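FAD linked oxidase-like protein (Myceliophthora thermophila, PDB 5L6G) oxidises the C1 hydroxyl of xylooligosaccharides and related sugars to lactones, using a bicovalently bound FAD and reducing molecular oxygen to hydrogen peroxide. Local coordinates at residues A[342-346]-A[426-430]; A[347-353]-A[436-440]. All blocks are in the same frame, centred on the assembly; numbering follows the deposited sequence.

Overall arrangement
Both contacts join strand 341-349 to helix 426-437, and their centres lie about 17 Å apart. The strand runs between strands 409-417 and 445-446 of the eight-stranded antiparallel sheet, and the helix lies against it. Along the chain the order is 342-346, 347-353, 426-430, 436-440. Because strand and helix run nearly parallel, contact 1 pairs their beginnings, and contact 2 pairs the strand's end and following loop with the helix's end. Contact 1, rich in polar groups, borders a bound xylose and the substrate residues E412 and Y451, whose side chains are about 4 Å from that of S344; contact 2, almost wholly apolar, lies farther from beta-D-xylopyranose and the FAD, each about 13 Å from the L347 side chain.

Contact 1: A[342-346]-A[426-430]; sequences FYSKS and FAFLD. With XYP (beta-D-xylopyranose), chain I.
K345 NZ has three polar partners: it donates to D430 OD1 at 2.9 Å, a salt bridge, and to Y343 OH at 3.1 Å, and it forms a second salt bridge with D453. The carboxylate of D430 receives the lysine from above its plane, 36° out of it. Bends at chi3 and chi4 curl the K345 chain back so that its amine reaches D430 while CD lies against L429 CB at 3.6 Å. A lysine suits this buried place because its methylenes pack on leucine and its charge is met by two aspartates, which probably favour its protonated form. Y343 OH also bonds D453 and accepts from a water 2.9 Å away; the same water donates to D430 OD2 and lies 2.6 Å from O4 of a xylose bound outside the substrate site of E412 and Y451.

The motif is a helix laid on a sheet strand, the two axes nearly parallel at 16° and 8.6 Å apart. Leucine fits the helix face turned to the strand: L429 CD1 lies against Y343 O and S344 CA. At the sugar side F426 and Y343 make an edge-to-face pair, with F426 CD1 over the centre of the tyrosine ring and the planes 81° apart. One face of the F426 ring carries this outer xylose, C4 lying 3.5 Å above its plane, an aromatic platform of the kind common in carbohydrate sites. R56 adds a hydrogen bond to the same sugar.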
ATOM      1  N   PHE A 342      -4.170   5.113 -15.408  1.00 11.60           N
ATOM      2  CA  PHE A 342      -5.344   4.985 -14.572  1.00 11.26           C
ATOM      3  C   PHE A 342      -5.536   6.162 -13.616  1.00 10.95           C
ATOM      4  O   PHE A 342      -4.625   6.998 -13.409  1.00 10.47           O
ATOM      5  CB  PHE A 342      -5.258   3.675 -13.767  1.00 10.95           C
ATOM      6  CG  PHE A 342      -4.114   3.653 -12.782  1.00 10.64           C
ATOM      7  CD1 PHE A 342      -2.836   3.325 -13.197  1.00 10.99           C
ATOM      8  CD2 PHE A 342      -4.310   3.987 -11.451  1.00 10.28           C
ATOM      9  CE1 PHE A 342      -1.771   3.327 -12.301  1.00 10.69           C
ATOM     10  CE2 PHE A 342      -3.245   3.973 -10.545  1.00 10.10           C
ATOM     11  CZ  PHE A 342      -1.982   3.647 -10.977  1.00 10.24           C
ATOM     12  N   TYR A 343      -6.742   6.192 -13.039  1.00 10.60           N
ATOM     13  CA  TYR A 343      -7.048   6.990 -11.864  1.00 10.26           C
ATOM     14  C   TYR A 343      -7.527   6.039 -10.785  1.00 10.19           C
ATOM     15  O   TYR A 343      -8.140   5.044 -11.097  1.00 10.36           O
ATOM     16  CB  TYR A 343      -8.121   8.044 -12.153  1.00 10.27           C
ATOM     17  CG  TYR A 343      -8.467   8.883 -10.943  1.00  9.91           C
ATOM     18  CD1 TYR A 343      -7.488   9.516 -10.220  1.00  9.72           C
ATOM     19  CD2 TYR A 343      -9.781   9.059 -10.534  1.00  9.93           C
ATOM     20  CE1 TYR A 343      -7.789  10.294  -9.110  1.00  9.63           C
ATOM     21  CE2 TYR A 343     -10.097   9.843  -9.429  1.00  9.78           C
ATOM     22  CZ  TYR A 343      -9.084  10.461  -8.719  1.00  9.72           C
ATOM     23  OH  TYR A 343      -9.351  11.243  -7.605  1.00  9.78           O
ATOM     24  N   SER A 344      -7.216   6.340  -9.531  1.00 10.19           N
ATOM     25  CA  SER A 344      -7.624   5.473  -8.436  1.00 10.03           C
ATOM     26  C   SER A 344      -7.984   6.262  -7.200  1.00 10.16           C
ATOM     27  O   SER A 344      -7.491   7.366  -6.980  1.00 10.23           O
ATOM     28  CB  SER A 344      -6.524   4.457  -8.131  1.00  9.91           C
ATOM     29  OG  SER A 344      -6.813   3.696  -6.982  1.00  9.95           O
ATOM     30  N   LYS A 345      -8.912   5.708  -6.430  1.00 10.05           N
ATOM     31  CA  LYS A 345      -9.286   6.264  -5.148  1.00  9.96           C
ATOM     32  C   LYS A 345      -9.312   5.123  -4.145  1.00  9.93           C
ATOM     33  O   LYS A 345      -9.257   3.919  -4.504  1.00 10.02           O
ATOM     34  CB  LYS A 345     -10.648   6.963  -5.217  1.00 10.08           C
ATOM     35  CG  LYS A 345     -10.710   8.145  -6.167  1.00 10.25           C
ATOM     36  CD  LYS A 345     -12.004   8.952  -6.057  1.00 10.40           C
ATOM     37  CE  LYS A 345     -12.017   9.954  -4.907  1.00 10.55           C
ATOM     38  NZ  LYS A 345     -11.228  11.204  -5.124  1.00 10.77           N
ATOM     39  N   SER A 346      -9.347   5.509  -2.878  1.00  9.98           N
ATOM     40  CA  SER A 346      -9.486   4.559  -1.810  1.00 10.02           C
ATOM     41  C   SER A 346     -10.463   5.060  -0.778  1.00 10.10           C
ATOM     42  O   SER A 346     -10.894   6.238  -0.797  1.00 10.22           O
ATOM     43  CB  SER A 346      -8.123   4.361  -1.150  1.00  9.99           C
ATOM     44  OG  SER A 346      -7.810   5.457  -0.325  1.00 10.31           O
ATOM     45  N   PHE A 426     -12.325  11.561 -14.043  1.00 12.36           N
ATOM     46  CA  PHE A 426     -12.208  11.564 -12.587  1.00 12.02           C
ATOM     47  C   PHE A 426     -13.563  11.609 -11.902  1.00 11.97           C
ATOM     48  O   PHE A 426     -13.700  11.120 -10.805  1.00 11.73           O
ATOM     49  CB  PHE A 426     -11.345  12.730 -12.117  1.00 12.15           C
ATOM     50  CG  PHE A 426     -10.049  12.826 -12.849  1.00 12.23           C
ATOM     51  CD1 PHE A 426      -9.002  11.994 -12.513  1.00 11.81           C
ATOM     52  CD2 PHE A 426      -9.899  13.708 -13.920  1.00 12.75           C
ATOM     53  CE1 PHE A 426      -7.810  12.052 -13.192  1.00 11.97           C
ATOM     54  CE2 PHE A 426      -8.709  13.770 -14.609  1.00 12.89           C
ATOM     55  CZ  PHE A 426      -7.667  12.936 -14.256  1.00 12.39           C
ATOM     56  N   ALA A 427     -14.552  12.213 -12.551  1.00 12.34           N
ATOM     57  CA  ALA A 427     -15.888  12.350 -11.971  1.00 12.53           C
ATOM     58  C   ALA A 427     -16.492  10.985 -11.647  1.00 12.19           C
ATOM     59  O   ALA A 427     -17.322  10.865 -10.741  1.00 12.06           O
ATOM     60  CB  ALA A 427     -16.789  13.117 -12.908  1.00 13.18           C
ATOM     61  N   PHE A 428     -16.074   9.959 -12.368  1.00 12.01           N
ATOM     62  CA  PHE A 428     -16.604   8.599 -12.120  1.00 11.88           C
ATOM     63  C   PHE A 428     -16.251   8.118 -10.699  1.00 11.20           C
ATOM     64  O   PHE A 428     -17.129   7.931  -9.864  1.00 11.21           O
ATOM     65  CB  PHE A 428     -16.139   7.615 -13.216  1.00 12.06           C
ATOM     66  CG  PHE A 428     -16.240   6.162 -12.827  1.00 11.96           C
ATOM     67  CD1 PHE A 428     -17.339   5.688 -12.121  1.00 12.04           C
ATOM     68  CD2 PHE A 428     -15.252   5.258 -13.199  1.00 11.87           C
ATOM     69  CE1 PHE A 428     -17.414   4.344 -11.739  1.00 11.85           C
ATOM     70  CE2 PHE A 428     -15.340   3.918 -12.837  1.00 11.81           C
ATOM     71  CZ  PHE A 428     -16.413   3.467 -12.102  1.00 11.74           C
ATOM     72  N   LEU A 429     -14.985   7.894 -10.410  1.00 10.96           N
ATOM     73  CA  LEU A 429     -14.639   7.494  -9.049  1.00 10.68           C
ATOM     74  C   LEU A 429     -14.972   8.559  -8.023  1.00 10.71           C
ATOM     75  O   LEU A 429     -15.324   8.221  -6.893  1.00 10.53           O
ATOM     76  CB  LEU A 429     -13.183   7.073  -8.934  1.00 10.52           C
ATOM     77  CG  LEU A 429     -12.842   5.838  -9.761  1.00 10.57           C
ATOM     78  CD1 LEU A 429     -11.414   5.421  -9.464  1.00 10.41           C
ATOM     79  CD2 LEU A 429     -13.818   4.681  -9.528  1.00 10.58           C
ATOM     80  N   ASP A 430     -14.880   9.841  -8.389  1.00 11.05           N
ATOM     81  CA  ASP A 430     -15.214  10.901  -7.432  1.00 11.37           C
ATOM     82  C   ASP A 430     -16.658  10.788  -6.962  1.00 11.55           C
ATOM     83  O   ASP A 430     -16.947  10.957  -5.764  1.00 11.74           O
ATOM     84  CB  ASP A 430     -14.952  12.305  -8.024  1.00 11.81           C
ATOM     85  CG  ASP A 430     -13.462  12.627  -8.119  1.00 11.89           C
ATOM     86  OD1 ASP A 430     -12.656  11.822  -7.585  1.00 11.00           O
ATOM     87  OD2 ASP A 430     -13.099  13.671  -8.739  1.00 12.55           O
TER
HETATM   88  O1  XYP I 510      -3.773  13.898 -11.515  1.00 19.29           O
HETATM   89  C1  XYP I 510      -4.880  14.445 -10.836  1.00 19.46           C
HETATM   90  C2  XYP I 510      -5.575  15.447 -11.759  1.00 19.79           C
HETATM   91  C3  XYP I 510      -6.799  15.980 -11.055  1.00 19.07           C
HETATM   92  C4  XYP I 510      -7.697  14.811 -10.705  1.00 18.50           C
HETATM   93  C5  XYP I 510      -6.945  13.799  -9.869  1.00 18.83           C
HETATM   94  O2  XYP I 510      -4.697  16.529 -12.126  1.00 20.76           O
HETATM   95  O3  XYP I 510      -7.526  16.866 -11.902  1.00 18.30           O
HETATM   96  O4  XYP I 510      -8.827  15.324 -10.008  1.00 18.43           O
HETATM   97  O5  XYP I 510      -5.758  13.373 -10.541  1.00 20.41           O
HETATM   98  O   HOH W   1     -10.400  13.728  -8.658  1.00 12.98           O

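Contact 2: A[347-353]-A[436-440]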
ATOM      1  N   LEU A 347     -10.806   4.156   0.126  1.00  9.92           N
ATOM      2  CA  LEU A 347     -11.583   4.471   1.277  1.00 10.46           C
ATOM      3  C   LEU A 347     -11.287   3.441   2.350  1.00 10.46           C
ATOM      4  O   LEU A 347     -10.878   2.305   2.068  1.00 10.12           O
ATOM      5  CB  LEU A 347     -13.091   4.392   0.981  1.00 11.05           C
ATOM      6  CG  LEU A 347     -13.886   5.607   0.532  1.00 11.67           C
ATOM      7  CD1 LEU A 347     -15.321   5.148   0.325  1.00 12.05           C
ATOM      8  CD2 LEU A 347     -13.863   6.727   1.535  1.00 11.93           C
ATOM      9  N   VAL A 348     -11.500   3.886   3.577  1.00 10.82           N
ATOM     10  CA  VAL A 348     -11.654   3.026   4.733  1.00 10.68           C
ATOM     11  C   VAL A 348     -12.987   3.441   5.320  1.00 10.62           C
ATOM     12  O   VAL A 348     -13.265   4.636   5.454  1.00 10.66           O
ATOM     13  CB  VAL A 348     -10.541   3.256   5.756  1.00 10.85           C
ATOM     14  CG1 VAL A 348     -10.774   2.428   7.016  1.00 11.10           C
ATOM     15  CG2 VAL A 348      -9.193   2.908   5.134  1.00 10.70           C
ATOM     16  N   THR A 349     -13.847   2.478   5.614  1.00 10.31           N
ATOM     17  CA  THR A 349     -15.126   2.795   6.198  1.00 10.50           C
ATOM     18  C   THR A 349     -15.449   1.819   7.332  1.00 10.87           C
ATOM     19  O   THR A 349     -14.900   0.710   7.432  1.00 10.89           O
ATOM     20  CB  THR A 349     -16.316   2.740   5.191  1.00 10.39           C
ATOM     21  OG1 THR A 349     -16.688   1.377   4.922  1.00 10.15           O
ATOM     22  CG2 THR A 349     -16.082   3.488   3.887  1.00 10.21           C
ATOM     23  N   SER A 350     -16.367   2.265   8.170  1.00 11.30           N
ATOM     24  CA  SER A 350     -17.090   1.396   9.089  1.00 11.66           C
ATOM     25  C   SER A 350     -18.050   0.521   8.291  1.00 11.50           C
ATOM     26  O   SER A 350     -18.043   0.532   7.060  1.00 11.13           O
ATOM     27  CB  SER A 350     -17.880   2.279  10.053  1.00 12.20           C
ATOM     28  OG  SER A 350     -18.780   3.111   9.320  1.00 12.57           O
ATOM     29  N   ALA A 351     -18.892  -0.234   8.989  1.00 11.82           N
ATOM     30  CA  ALA A 351     -20.090  -0.765   8.347  1.00 11.87           C
ATOM     31  C   ALA A 351     -20.877   0.414   7.751  1.00 11.98           C
ATOM     32  O   ALA A 351     -20.795   1.538   8.225  1.00 12.11           O
ATOM     33  CB  ALA A 351     -20.939  -1.548   9.325  1.00 12.41           C
ATOM     34  N   LEU A 352     -21.614   0.149   6.691  1.00 12.09           N
ATOM     35  CA  LEU A 352     -22.349   1.182   5.981  1.00 12.41           C
ATOM     36  C   LEU A 352     -23.829   1.121   6.349  1.00 13.22           C
ATOM     37  O   LEU A 352     -24.416   0.048   6.360  1.00 13.47           O
ATOM     38  CB  LEU A 352     -22.187   0.956   4.480  1.00 12.14           C
ATOM     39  CG  LEU A 352     -20.738   0.998   3.985  1.00 11.82           C
ATOM     40  CD1 LEU A 352     -20.666   0.804   2.485  1.00 11.72           C
ATOM     41  CD2 LEU A 352     -20.084   2.288   4.393  1.00 11.72           C
ATOM     42  N   PRO A 353     -24.433   2.270   6.663  1.00 13.92           N
ATOM     43  CA  PRO A 353     -25.855   2.272   6.850  1.00 14.64           C
ATOM     44  C   PRO A 353     -26.566   1.904   5.534  1.00 14.95           C
ATOM     45  O   PRO A 353     -26.024   2.151   4.456  1.00 14.89           O
ATOM     46  CB  PRO A 353     -26.157   3.696   7.321  1.00 15.14           C
ATOM     47  CG  PRO A 353     -25.000   4.513   6.980  1.00 14.62           C
ATOM     48  CD  PRO A 353     -23.828   3.608   6.786  1.00 13.93           C
ATOM     49  N   PHE A 436     -20.493   7.144  -0.704  1.00 13.12           N
ATOM     50  CA  PHE A 436     -20.148   6.649   0.633  1.00 12.82           C
ATOM     51  C   PHE A 436     -20.131   7.792   1.639  1.00 13.24           C
ATOM     52  O   PHE A 436     -20.778   7.739   2.693  1.00 13.32           O
ATOM     53  CB  PHE A 436     -18.763   5.969   0.669  1.00 12.43           C
ATOM     54  CG  PHE A 436     -18.644   4.686  -0.123  1.00 11.96           C
ATOM     55  CD1 PHE A 436     -18.403   4.707  -1.490  1.00 11.73           C
ATOM     56  CD2 PHE A 436     -18.676   3.448   0.522  1.00 11.83           C
ATOM     57  CE1 PHE A 436     -18.225   3.543  -2.199  1.00 11.50           C
ATOM     58  CE2 PHE A 436     -18.499   2.274  -0.178  1.00 11.64           C
ATOM     59  CZ  PHE A 436     -18.280   2.310  -1.540  1.00 11.69           C
ATOM     60  N   THR A 437     -19.372   8.842   1.322  1.00 13.20           N
ATOM     61  CA  THR A 437     -19.013   9.826   2.336  1.00 13.77           C
ATOM     62  C   THR A 437     -20.174  10.758   2.687  1.00 14.46           C
ATOM     63  O   THR A 437     -20.184  11.324   3.774  1.00 14.66           O
ATOM     64  CB  THR A 437     -17.766  10.645   1.935  1.00 13.80           C
ATOM     65  OG1 THR A 437     -18.017  11.338   0.713  1.00 13.97           O
ATOM     66  CG2 THR A 437     -16.550   9.732   1.770  1.00 13.43           C
ATOM     67  N   GLY A 438     -21.159  10.873   1.794  1.00 14.60           N
ATOM     68  CA  GLY A 438     -22.359  11.658   2.056  1.00 15.47           C
ATOM     69  C   GLY A 438     -23.138  11.159   3.263  1.00 15.91           C
ATOM     70  O   GLY A 438     -23.824  11.937   3.930  1.00 16.70           O
ATOM     71  N   GLY A 439     -23.018   9.867   3.569  1.00 15.54           N
ATOM     72  CA  GLY A 439     -23.777   9.271   4.648  1.00 15.78           C
ATOM     73  C   GLY A 439     -22.960   8.798   5.829  1.00 15.75           C
ATOM     74  O   GLY A 439     -23.496   8.109   6.683  1.00 16.13           O
ATOM     75  N   LEU A 440     -21.677   9.167   5.894  1.00 15.57           N
ATOM     76  CA  LEU A 440     -20.809   8.774   7.006  1.00 15.68           C
ATOM     77  C   LEU A 440     -20.179  10.013   7.631  1.00 16.49           C
ATOM     78  O   LEU A 440     -19.706  10.894   6.900  1.00 16.48           O
ATOM     79  CB  LEU A 440     -19.695   7.865   6.514  1.00 14.88           C
ATOM     80  CG  LEU A 440     -20.110   6.557   5.835  1.00 14.52           C
ATOM     81  CD1 LEU A 440     -18.902   5.917   5.184  1.00 13.94           C
ATOM     82  CD2 LEU A 440     -20.739   5.617   6.833  1.00 14.72           C
TER
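L347 drives its CD1 branch onto one face of the F436 ring, making a CH-pi contact 3.7 Å from the ring centroid and 26° off its normal. The methyl is offset toward the rim, and L347 CD1 comes 3.4 Å from F436 CG, which makes this the tight part of the contact. The other branch, CD2, touches T437 CG2. A second leucine, L352, brings CD1 to F436 CE2 at 3.7 Å, meeting the ring obliquely, while Y411 of strand 409-417 meets it edge-to-face and W253 of helix 246-261 also packs against it. A large flat phenylalanine therefore suits a place near the end of the helix, where it fills the layer between strand 341-349 and a neighbouring helix.

L440, the last residue of the type I turn T437-L440, is well packed on its methyl side though partly exposed. Its CD1 meets L352 CD2 and T349 CG2, both at 3.9 Å, whereas L440 CD2 rests on P353 CD at 3.7 Å. With CG beside its own backbone N (chi1 -59°), the fork of L440 is carried into the bend of segment 347-353. The loose margin lies beyond: P353, at the N-cap position of helix 354-368, turns its ring toward G439, whose lack of a side chain leaves the backbone near, and P353 CG only approaches G439 O.

T349 and S350 suit the bend because each hydroxyl can bond a nearby carbonyl. T349 OG1 donates to S350 O at 2.7 Å, in the carbonyl plane on a lone pair, and also pairs with Y411 OH; S350 OG donates to A351 O. With these two hydroxyls so engaged, the segments are held together mainly by van der Waals contact, without a hydrogen bond between them, and cohesion depends on the fit of methyls, ring and proline.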